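Local coordinates for L-lactate dehydrogenase (Trichomonas vaginalis, PDB 4UUL), which catalyses the NAD-dependent interconversion of pyruvate and L-lactate, as a member of the lactate/malate dehydrogenase superfamily that groups by sequence with malate dehydrogenases, at residues B[36-41]-B[78-83]; B[159-164]-B[227-232]; B[192-197]-B[219-224]. The protein carries 1 engineered substitution. One frame throughout, in Å; residues are numbered along the deposited sequence. Where two conformers were deposited one is given.

Interaction 1: B[36-41]-B[78-83]; sequences YLHLLD and KDIDCA
His38 on strand 35-40 faces Ile80, in the turn that leads into strand 82-85, with their CA atoms 8.1 Å apart: too far for direct strand pairing, since strand 5-10 runs between these two strands of the parallel sheet. Contact is therefore left to side chains. The imidazole of His38 presents one face to the methyl CG2 of Ile80, which stands over the middle of the ring, 3.9 Å from the centroid and only 5° off the ring normal, a clear CH-pi contact. In Ile80, CG1 occupies the place between the backbone N and the carbonyl carbon (chi1 62°), which turns CG2 anti to that carbonyl and over the imidazole. Tyr36, two residues earlier on the same strand, lies against the opposite face, its CE1 3.6 Å above the plane but displaced to the rim, and the imidazole is clamped between methyl and phenol. Obliquely to the ring, the carbonyl O of Lys78 comes within 3.5 Å of His38 CE1, where helix 73-77 has just ended. Both ring nitrogens are engaged: ND1 with the backbone carbonyl of Ala75, NE2 with ND1 of His6, on strand 5-10. The arrangement belongs to the NAD-binding Rossmann domain; the same strand leads to Asp41, which contacts NADH when it is bound; this chain has none. Because a carbonyl can only accept, ND1 should carry a proton, and if the ring is neutral NE2 would then accept from His6. These bonds would hold the ring's rotation; Ile80 CG2 and Tyr36 limit its tilt.

Interaction 2: B[159-164]-B[227-232]; sequences QNRAYY and HRAWDI
Arg161 of helix 156-170 lays the flat end of its side chain against the base of Arg228 on helix 214-236, where the two helices bring the CA atoms of these residues to 8.4 Å. Arg161 leaves its helix with CG anti to the carbonyl carbon (chi1 -74°) and then runs fully extended from CG to NE, long enough to span the gap. Arg228 does the reverse: its CG is anti to the backbone N, and a bend at chi2 (67°) folds the rest of the chain aside. It is thus the CG methylene of Arg228, not its head, that meets Arg161, 3.7 Å from NE and over a face of the guanidinium. The same face carries the amide N of Ala229, 4.0 Å above the plane near its rim, at a kink where this N lacks the usual bond to the preceding helical turn; Ala229 CB stands 4.0 Å from Arg161 NH2. Arg161 ends the LDxxR sequence of lactate and malate dehydrogenases, whose arginine in relatives grips the substrate carboxylate, and its side chain is about 7 Å from that of His186, the predicted proton acceptor. The two guanidinium planes stand 80° apart, with NE to NE 5.1 Å between Arg161 and Arg228. Carboxylates of the second subunit join them: Asp58 of that subunit bridges OD2 to Arg161 NE and OD1 to Arg228 NH2, while Glu57 of the second subunit gives Arg228 NH2 a further salt bridge.

Interaction 3: B[192-197]-B[219-224]; sequences ADLTQA and DTFFKK
Leu194 and Phe221 reach for each other from opposite directions, the leucine from just past the end of strand 191-193 and the phenylalanine from helix 214-236. Leu194 sets its methyl CD1 over the centre of the Phe221 ring, 3.8 Å from the centroid and 12° off the normal, a CH-pi contact made squarely on the face. Its second methyl, CD2, lies over the same face out toward the rim, 3.8 Å from Phe221 CZ. Phe221 stretches out from the helix because its chi1 of 165° turns CG away from the backbone N, which carries the ring across to the strand end. Ala192 meets the same ring from another quarter: its CB comes to 3.6 Å from Phe221 CE2, at an oblique angle, while its carbonyl O lies in the ring plane at the edge. Phe222, with nearly the same torsions but the next place round the helix, offers an edge to the same methyl, with CD1 4.1 Å from Ala192 CB. Ala192 CB thus sits between two consecutive residues of the helix. Asp193, between the two touching residues, has its CB directed away from the helix and organises the strand's exit. Its OD1 takes the backbone N of Thr195 at 2.8 Å, from above the carboxylate plane, forming an Asx turn, and also takes Thr195 OG1 through its syn lone pair. OD2 receives Gln196 NE2 in a nearly straight bond (171°), and Trp183 NE1 as well. Phe221 and Leu194 both pack on Val166 of helix 156-170, Leu194 also meets Ile180 of strand 177-183, and on Asp193's side lie Trp308 and Leu309 of helix 307-337.

From the N terminus, interaction 1 comes first: it closes a loop of 36 residues holding helix 46-57, strand 64-70 and helix 73-77, wholly within the NAD-binding domain. Interaction 2 opens later, in the C-terminal domain, and its loop of 62 residues encloses interaction 3, nested inside and closing before helix 214-236 reaches 227-232. That helix serves both, so it is tied to helix 156-170 and to the end of strand 191-193; Ala162 CB touches Phe221 CZ at 3.8 Å between them. The centre of interaction 1 is about 29 Å from that of interaction 2 and about 37 Å from that of interaction 3. Glu57 and Asp58 of the second subunit, from its counterpart of interaction 1's loop, reach interaction 2.

Interaction 1: B[36-41]-B[78-83]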
loop_
_atom_site.group_PDB
_atom_site.type_symbol
_atom_site.label_atom_id
_atom_site.label_comp_id
_atom_site.label_asym_id
_atom_site.label_seq_id
_atom_site.Cartn_x
_atom_site.Cartn_y
_atom_site.Cartn_z
ATOM N N TYR B 36 5.744 -4.001 -15.646
ATOM C CA TYR B 36 5.067 -3.102 -16.559
ATOM C C TYR B 36 3.558 -3.292 -16.314
ATOM O O TYR B 36 3.060 -4.418 -16.438
ATOM C CB TYR B 36 5.414 -3.378 -18.037
ATOM C CG TYR B 36 4.770 -2.400 -18.977
ATOM C CD1 TYR B 36 3.427 -2.526 -19.317
ATOM C CD2 TYR B 36 5.503 -1.398 -19.585
ATOM C CE1 TYR B 36 2.822 -1.673 -20.209
ATOM C CE2 TYR B 36 4.909 -0.533 -20.492
ATOM C CZ TYR B 36 3.555 -0.665 -20.780
ATOM O OH TYR B 36 2.964 0.200 -21.667
ATOM N N LEU B 37 2.867 -2.237 -15.857
ATOM C CA LEU B 37 1.461 -2.352 -15.408
ATOM C C LEU B 37 0.510 -2.028 -16.541
ATOM O O LEU B 37 0.589 -0.988 -17.159
ATOM C CB LEU B 37 1.198 -1.433 -14.213
ATOM C CG LEU B 37 2.030 -1.733 -12.960
ATOM C CD1 LEU B 37 1.703 -0.723 -11.908
ATOM C CD2 LEU B 37 1.763 -3.103 -12.508
ATOM N N HIS B 38 -0.410 -2.949 -16.778
ATOM C CA HIS B 38 -1.563 -2.715 -17.666
ATOM C C HIS B 38 -2.748 -2.425 -16.758
ATOM O O HIS B 38 -3.109 -3.254 -15.920
ATOM C CB HIS B 38 -1.836 -3.933 -18.509
ATOM C CG HIS B 38 -0.732 -4.304 -19.442
ATOM N ND1 HIS B 38 -0.903 -4.344 -20.806
ATOM C CD2 HIS B 38 0.539 -4.724 -19.224
ATOM C CE1 HIS B 38 0.219 -4.744 -21.384
ATOM N NE2 HIS B 38 1.120 -4.958 -20.451
ATOM N N LEU B 39 -3.290 -1.208 -16.870
ATOM C CA LEU B 39 -4.286 -0.694 -15.940
ATOM C C LEU B 39 -5.567 -0.438 -16.707
ATOM O O LEU B 39 -5.651 0.508 -17.505
ATOM C CB LEU B 39 -3.760 0.583 -15.277
ATOM C CG LEU B 39 -2.426 0.409 -14.560
ATOM C CD1 LEU B 39 -1.869 1.740 -14.144
ATOM C CD2 LEU B 39 -2.602 -0.437 -13.313
ATOM N N LEU B 40 -6.568 -1.313 -16.525
ATOM C CA LEU B 40 -7.797 -1.283 -17.286
ATOM C C LEU B 40 -8.946 -0.772 -16.455
ATOM O O LEU B 40 -9.136 -1.194 -15.310
ATOM C CB LEU B 40 -8.127 -2.684 -17.814
ATOM C CG LEU B 40 -9.424 -2.877 -18.588
ATOM C CD1 LEU B 40 -9.414 -2.092 -19.897
ATOM C CD2 LEU B 40 -9.720 -4.366 -18.839
ATOM N N ASP B 41 -9.735 0.138 -17.036
ATOM C CA ASP B 41 -10.998 0.550 -16.417
ATOM C C ASP B 41 -11.924 1.083 -17.516
ATOM O O ASP B 41 -11.608 0.939 -18.687
ATOM C CB ASP B 41 -10.774 1.504 -15.227
ATOM C CG ASP B 41 -11.769 1.320 -14.096
ATOM O OD1 ASP B 41 -12.962 1.107 -14.385
ATOM O OD2 ASP B 41 -11.337 1.349 -12.914
ATOM N N LYS B 78 -2.648 -7.638 -23.775
ATOM C CA LYS B 78 -1.594 -8.045 -24.703
ATOM C C LYS B 78 -0.315 -8.484 -23.991
ATOM O O LYS B 78 0.343 -7.706 -23.307
ATOM C CB LYS B 78 -1.297 -6.959 -25.727
ATOM C CG LYS B 78 -0.327 -7.418 -26.781
ATOM C CD LYS B 78 -0.195 -6.375 -27.885
ATOM C CE LYS B 78 0.825 -6.799 -28.943
ATOM N NZ LYS B 78 0.916 -5.838 -30.093
ATOM N N ASP B 79 0.020 -9.745 -24.162
ATOM C CA ASP B 79 1.271 -10.343 -23.718
ATOM C C ASP B 79 1.473 -10.230 -22.209
ATOM O O ASP B 79 2.626 -10.209 -21.735
ATOM C CB ASP B 79 2.470 -9.785 -24.496
ATOM C CG ASP B 79 2.389 -10.071 -25.997
ATOM O OD1 ASP B 79 1.812 -11.101 -26.379
ATOM O OD2 ASP B 79 2.915 -9.282 -26.787
ATOM N N ILE B 80 0.391 -10.257 -21.443
ATOM C CA ILE B 80 0.524 -10.229 -19.995
ATOM C C ILE B 80 1.037 -11.544 -19.419
ATOM O O ILE B 80 0.719 -12.616 -19.934
ATOM C CB ILE B 80 -0.753 -9.734 -19.290
ATOM C CG1 ILE B 80 -1.943 -10.665 -19.571
ATOM C CG2 ILE B 80 -1.027 -8.282 -19.697
ATOM C CD1 ILE B 80 -3.106 -10.392 -18.671
ATOM N N ASP B 81 1.781 -11.447 -18.315
ATOM C CA ASP B 81 2.287 -12.575 -17.527
ATOM C C ASP B 81 1.353 -12.974 -16.364
ATOM O O ASP B 81 1.283 -14.120 -15.972
ATOM C CB ASP B 81 3.645 -12.219 -16.938
ATOM C CG ASP B 81 4.697 -12.055 -18.019
ATOM O OD1 ASP B 81 5.121 -13.070 -18.594
ATOM O OD2 ASP B 81 5.077 -10.918 -18.286
ATOM N N CYS B 82 0.664 -12.000 -15.805
ATOM C CA CYS B 82 -0.325 -12.286 -14.763
ATOM C C CYS B 82 -1.430 -11.209 -14.742
ATOM O O CYS B 82 -1.256 -10.127 -15.324
ATOM C CB CYS B 82 0.291 -12.535 -13.376
ATOM S SG CYS B 82 0.999 -11.072 -12.614
ATOM N N ALA B 83 -2.555 -11.530 -14.101
ATOM C CA ALA B 83 -3.667 -10.647 -14.051
ATOM C C ALA B 83 -4.351 -10.737 -12.722
ATOM O O ALA B 83 -4.582 -11.813 -12.162
ATOM C CB ALA B 83 -4.692 -11.025 -15.139
#

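Interaction 2: B[159-164]-B[227-232]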
loop_
_atom_site.group_PDB
_atom_site.type_symbol
_atom_site.label_atom_id
_atom_site.label_comp_id
_atom_site.label_asym_id
_atom_site.label_seq_id
_atom_site.Cartn_x
_atom_site.Cartn_y
_atom_site.Cartn_z
ATOM N N GLN B 159 -8.940 -16.625 4.863
ATOM C CA GLN B 159 -7.973 -17.342 5.670
ATOM C C GLN B 159 -7.281 -16.411 6.665
ATOM O O GLN B 159 -7.140 -16.740 7.839
ATOM C CB GLN B 159 -6.930 -18.067 4.798
ATOM C CG GLN B 159 -5.901 -18.755 5.653
ATOM C CD GLN B 159 -4.945 -19.642 4.889
ATOM O OE1 GLN B 159 -5.402 -20.507 4.145
ATOM N NE2 GLN B 159 -3.662 -19.539 5.145
ATOM N N ASN B 160 -6.828 -15.258 6.201
ATOM C CA ASN B 160 -6.152 -14.291 7.053
ATOM C C ASN B 160 -7.077 -13.828 8.169
ATOM O O ASN B 160 -6.637 -13.718 9.330
ATOM C CB ASN B 160 -5.570 -13.127 6.242
ATOM C CG ASN B 160 -4.359 -13.541 5.454
ATOM O OD1 ASN B 160 -3.652 -14.485 5.810
ATOM N ND2 ASN B 160 -4.077 -12.804 4.409
ATOM N N ARG B 161 -8.334 -13.547 7.840
ATOM C CA ARG B 161 -9.301 -13.181 8.855
ATOM C C ARG B 161 -9.403 -14.257 9.916
ATOM O O ARG B 161 -9.496 -13.974 11.123
ATOM C CB ARG B 161 -10.683 -12.931 8.280
ATOM C CG ARG B 161 -10.799 -11.647 7.543
ATOM C CD ARG B 161 -12.079 -11.530 6.796
ATOM N NE ARG B 161 -12.273 -10.215 6.217
ATOM C CZ ARG B 161 -13.102 -9.939 5.237
ATOM N NH1 ARG B 161 -13.779 -10.943 4.635
ATOM N NH2 ARG B 161 -13.179 -8.699 4.840
ATOM N N ALA B 162 -9.479 -15.509 9.466
ATOM C CA ALA B 162 -9.649 -16.621 10.389
ATOM C C ALA B 162 -8.448 -16.809 11.286
ATOM O O ALA B 162 -8.590 -17.054 12.492
ATOM C CB ALA B 162 -9.926 -17.898 9.607
ATOM N N TYR B 163 -7.248 -16.637 10.727
ATOM C CA TYR B 163 -6.057 -16.743 11.562
ATOM C C TYR B 163 -6.016 -15.688 12.661
ATOM O O TYR B 163 -5.698 -16.006 13.808
ATOM C CB TYR B 163 -4.767 -16.647 10.718
ATOM C CG TYR B 163 -4.200 -17.991 10.293
ATOM C CD1 TYR B 163 -3.294 -18.679 11.083
ATOM C CD2 TYR B 163 -4.575 -18.584 9.086
ATOM C CE1 TYR B 163 -2.795 -19.905 10.687
ATOM C CE2 TYR B 163 -4.083 -19.805 8.666
ATOM C CZ TYR B 163 -3.171 -20.459 9.484
ATOM O OH TYR B 163 -2.658 -21.679 9.113
ATOM N N TYR B 164 -6.317 -14.456 12.314
ATOM C CA TYR B 164 -6.248 -13.440 13.346
ATOM C C TYR B 164 -7.292 -13.700 14.432
ATOM O O TYR B 164 -7.011 -13.587 15.627
ATOM C CB TYR B 164 -6.412 -12.072 12.715
ATOM C CG TYR B 164 -5.919 -11.008 13.712
ATOM C CD1 TYR B 164 -6.771 -10.504 14.675
ATOM C CD2 TYR B 164 -4.574 -10.532 13.683
ATOM C CE1 TYR B 164 -6.371 -9.555 15.605
ATOM C CE2 TYR B 164 -4.134 -9.572 14.616
ATOM C CZ TYR B 164 -5.023 -9.098 15.563
ATOM O OH TYR B 164 -4.583 -8.163 16.435
ATOM N N HIS B 227 -19.475 -12.219 8.709
ATOM C CA HIS B 227 -20.073 -10.902 8.757
ATOM C C HIS B 227 -19.038 -9.788 8.865
ATOM O O HIS B 227 -19.363 -8.590 8.940
ATOM C CB HIS B 227 -21.012 -10.838 9.941
ATOM C CG HIS B 227 -22.264 -11.638 9.742
ATOM N ND1 HIS B 227 -22.405 -12.937 10.191
ATOM C CD2 HIS B 227 -23.422 -11.332 9.108
ATOM C CE1 HIS B 227 -23.605 -13.385 9.864
ATOM N NE2 HIS B 227 -24.241 -12.431 9.208
ATOM N N ARG B 228 -17.770 -10.166 8.863
ATOM C CA ARG B 228 -16.696 -9.227 9.083
ATOM C C ARG B 228 -16.628 -8.017 8.078
ATOM O O ARG B 228 -16.378 -6.840 8.438
ATOM C CB ARG B 228 -15.401 -10.007 8.939
ATOM C CG ARG B 228 -14.226 -9.157 9.146
ATOM C CD ARG B 228 -14.117 -8.666 10.583
ATOM N NE ARG B 228 -12.738 -8.242 10.870
ATOM C CZ ARG B 228 -12.261 -7.891 12.054
ATOM N NH1 ARG B 228 -13.025 -7.820 13.135
ATOM N NH2 ARG B 228 -10.993 -7.568 12.137
ATOM N N ALA B 229 -16.789 -8.345 6.811
ATOM C CA ALA B 229 -16.850 -7.358 5.743
ATOM C C ALA B 229 -17.906 -6.285 6.020
ATOM O O ALA B 229 -17.689 -5.092 5.744
ATOM C CB ALA B 229 -17.145 -8.059 4.419
ATOM N N TRP B 230 -19.058 -6.697 6.534
ATOM C CA TRP B 230 -20.145 -5.761 6.741
ATOM C C TRP B 230 -19.789 -4.798 7.890
ATOM O O TRP B 230 -20.065 -3.597 7.851
ATOM C CB TRP B 230 -21.418 -6.561 7.014
ATOM C CG TRP B 230 -22.557 -5.727 7.373
ATOM C CD1 TRP B 230 -23.482 -5.192 6.536
ATOM C CD2 TRP B 230 -22.896 -5.296 8.686
ATOM N NE1 TRP B 230 -24.390 -4.457 7.256
ATOM C CE2 TRP B 230 -24.049 -4.507 8.580
ATOM C CE3 TRP B 230 -22.336 -5.511 9.949
ATOM C CZ2 TRP B 230 -24.648 -3.927 9.682
ATOM C CZ3 TRP B 230 -22.935 -4.938 11.043
ATOM C CH2 TRP B 230 -24.066 -4.151 10.908
ATOM N N ASP B 231 -19.114 -5.341 8.895
ATOM C CA ASP B 231 -18.697 -4.578 10.055
ATOM C C ASP B 231 -17.671 -3.481 9.632
ATOM O O ASP B 231 -17.705 -2.333 10.124
ATOM C CB ASP B 231 -18.120 -5.588 11.049
ATOM C CG ASP B 231 -18.279 -5.181 12.473
ATOM O OD1 ASP B 231 -18.925 -4.149 12.738
ATOM O OD2 ASP B 231 -17.742 -5.904 13.348
ATOM N N ILE B 232 -16.772 -3.804 8.719
ATOM C CA ILE B 232 -15.854 -2.787 8.226
ATOM C C ILE B 232 -16.564 -1.721 7.400
ATOM O O ILE B 232 -16.299 -0.529 7.557
ATOM C CB ILE B 232 -14.720 -3.453 7.459
ATOM C CG1 ILE B 232 -13.804 -4.142 8.447
ATOM C CG2 ILE B 232 -13.924 -2.439 6.647
ATOM C CD1 ILE B 232 -12.907 -5.141 7.805
#

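Interaction 3: B[192-197]-B[219-224]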
loop_
_atom_site.group_PDB
_atom_site.type_symbol
_atom_site.label_atom_id
_atom_site.label_comp_id
_atom_site.label_asym_id
_atom_site.label_seq_id
_atom_site.Cartn_x
_atom_site.Cartn_y
_atom_site.Cartn_z
ATOM N N ALA B 192 -15.092 -22.549 6.869
ATOM C CA ALA B 192 -13.944 -22.069 7.660
ATOM C C ALA B 192 -13.632 -23.217 8.641
ATOM O O ALA B 192 -14.272 -23.378 9.693
ATOM C CB ALA B 192 -14.300 -20.761 8.366
ATOM N N ASP B 193 -12.684 -24.033 8.252
ATOM C CA ASP B 193 -12.376 -25.288 8.917
ATOM C C ASP B 193 -11.263 -25.132 9.944
ATOM O O ASP B 193 -10.128 -24.729 9.598
ATOM C CB ASP B 193 -11.935 -26.272 7.843
ATOM C CG ASP B 193 -11.511 -27.643 8.375
ATOM O OD1 ASP B 193 -11.952 -28.038 9.466
ATOM O OD2 ASP B 193 -10.747 -28.319 7.642
ATOM N N LEU B 194 -11.593 -25.397 11.194
ATOM C CA LEU B 194 -10.654 -25.431 12.286
ATOM C C LEU B 194 -10.296 -26.828 12.711
ATOM O O LEU B 194 -9.551 -26.979 13.686
ATOM C CB LEU B 194 -11.208 -24.656 13.482
ATOM C CG LEU B 194 -11.494 -23.176 13.239
ATOM C CD1 LEU B 194 -11.949 -22.467 14.534
ATOM C CD2 LEU B 194 -10.316 -22.428 12.547
ATOM N N THR B 195 -10.852 -27.846 12.067
ATOM C CA THR B 195 -10.673 -29.236 12.550
ATOM C C THR B 195 -9.282 -29.824 12.352
ATOM O O THR B 195 -8.968 -30.834 12.977
ATOM C CB THR B 195 -11.718 -30.196 11.983
ATOM O OG1 THR B 195 -11.491 -30.388 10.603
ATOM C CG2 THR B 195 -13.107 -29.681 12.210
ATOM N N GLN B 196 -8.455 -29.200 11.502
ATOM C CA GLN B 196 -7.064 -29.607 11.347
ATOM C C GLN B 196 -6.138 -28.785 12.228
ATOM O O GLN B 196 -4.990 -29.157 12.434
ATOM C CB GLN B 196 -6.550 -29.393 9.931
ATOM C CG GLN B 196 -7.585 -29.484 8.812
ATOM C CD GLN B 196 -8.155 -30.873 8.610
ATOM O OE1 GLN B 196 -7.517 -31.924 8.924
ATOM N NE2 GLN B 196 -9.330 -30.909 8.011
ATOM N N ALA B 197 -6.629 -27.668 12.748
ATOM C CA ALA B 197 -5.725 -26.630 13.212
ATOM C C ALA B 197 -5.062 -26.960 14.544
ATOM O O ALA B 197 -5.667 -27.560 15.454
ATOM C CB ALA B 197 -6.467 -25.324 13.330
ATOM N N ASP B 219 -20.177 -22.431 15.646
ATOM C CA ASP B 219 -21.214 -21.441 15.439
ATOM C C ASP B 219 -20.697 -19.992 15.448
ATOM O O ASP B 219 -20.720 -19.306 14.413
ATOM C CB ASP B 219 -22.312 -21.600 16.472
ATOM C CG ASP B 219 -23.508 -20.759 16.139
ATOM O OD1 ASP B 219 -24.250 -21.146 15.206
ATOM O OD2 ASP B 219 -23.681 -19.691 16.770
ATOM N N THR B 220 -20.227 -19.525 16.599
ATOM C CA THR B 220 -19.772 -18.144 16.735
ATOM C C THR B 220 -18.665 -17.779 15.743
ATOM O O THR B 220 -18.694 -16.691 15.139
ATOM C CB THR B 220 -19.184 -17.890 18.122
ATOM O OG1 THR B 220 -20.152 -18.214 19.122
ATOM C CG2 THR B 220 -18.753 -16.424 18.262
ATOM N N PHE B 221 -17.671 -18.651 15.606
ATOM C CA PHE B 221 -16.500 -18.339 14.807
ATOM C C PHE B 221 -16.923 -18.013 13.369
ATOM O O PHE B 221 -16.570 -16.959 12.855
ATOM C CB PHE B 221 -15.504 -19.484 14.898
ATOM C CG PHE B 221 -14.450 -19.452 13.861
ATOM C CD1 PHE B 221 -13.389 -18.576 13.945
ATOM C CD2 PHE B 221 -14.501 -20.346 12.828
ATOM C CE1 PHE B 221 -12.418 -18.575 12.942
ATOM C CE2 PHE B 221 -13.547 -20.367 11.875
ATOM C CZ PHE B 221 -12.531 -19.471 11.901
ATOM N N PHE B 222 -17.738 -18.853 12.739
ATOM C CA PHE B 222 -18.127 -18.566 11.339
ATOM C C PHE B 222 -18.978 -17.310 11.236
ATOM O O PHE B 222 -18.927 -16.565 10.230
ATOM C CB PHE B 222 -18.861 -19.747 10.688
ATOM C CG PHE B 222 -19.199 -19.528 9.224
ATOM C CD1 PHE B 222 -18.207 -19.515 8.266
ATOM C CD2 PHE B 222 -20.512 -19.333 8.818
ATOM C CE1 PHE B 222 -18.509 -19.332 6.929
ATOM C CE2 PHE B 222 -20.811 -19.150 7.484
ATOM C CZ PHE B 222 -19.801 -19.143 6.541
ATOM N N LYS B 223 -19.765 -17.036 12.265
ATOM C CA LYS B 223 -20.558 -15.817 12.259
ATOM C C LYS B 223 -19.649 -14.597 12.262
ATOM O O LYS B 223 -19.910 -13.631 11.547
ATOM C CB LYS B 223 -21.490 -15.773 13.454
ATOM C CG LYS B 223 -22.673 -16.708 13.290
ATOM C CD LYS B 223 -23.572 -16.642 14.492
ATOM C CE LYS B 223 -24.737 -17.592 14.369
ATOM N NZ LYS B 223 -25.545 -17.546 15.608
ATOM N N LYS B 224 -18.593 -14.634 13.065
ATOM C CA LYS B 224 -17.679 -13.505 13.122
ATOM C C LYS B 224 -17.013 -13.329 11.772
ATOM O O LYS B 224 -16.977 -12.207 11.243
ATOM C CB LYS B 224 -16.623 -13.727 14.196
ATOM C CG LYS B 224 -17.193 -13.665 15.596
ATOM C CD LYS B 224 -16.160 -14.033 16.650
ATOM C CE LYS B 224 -15.638 -12.827 17.384
ATOM N NZ LYS B 224 -14.799 -13.254 18.556
#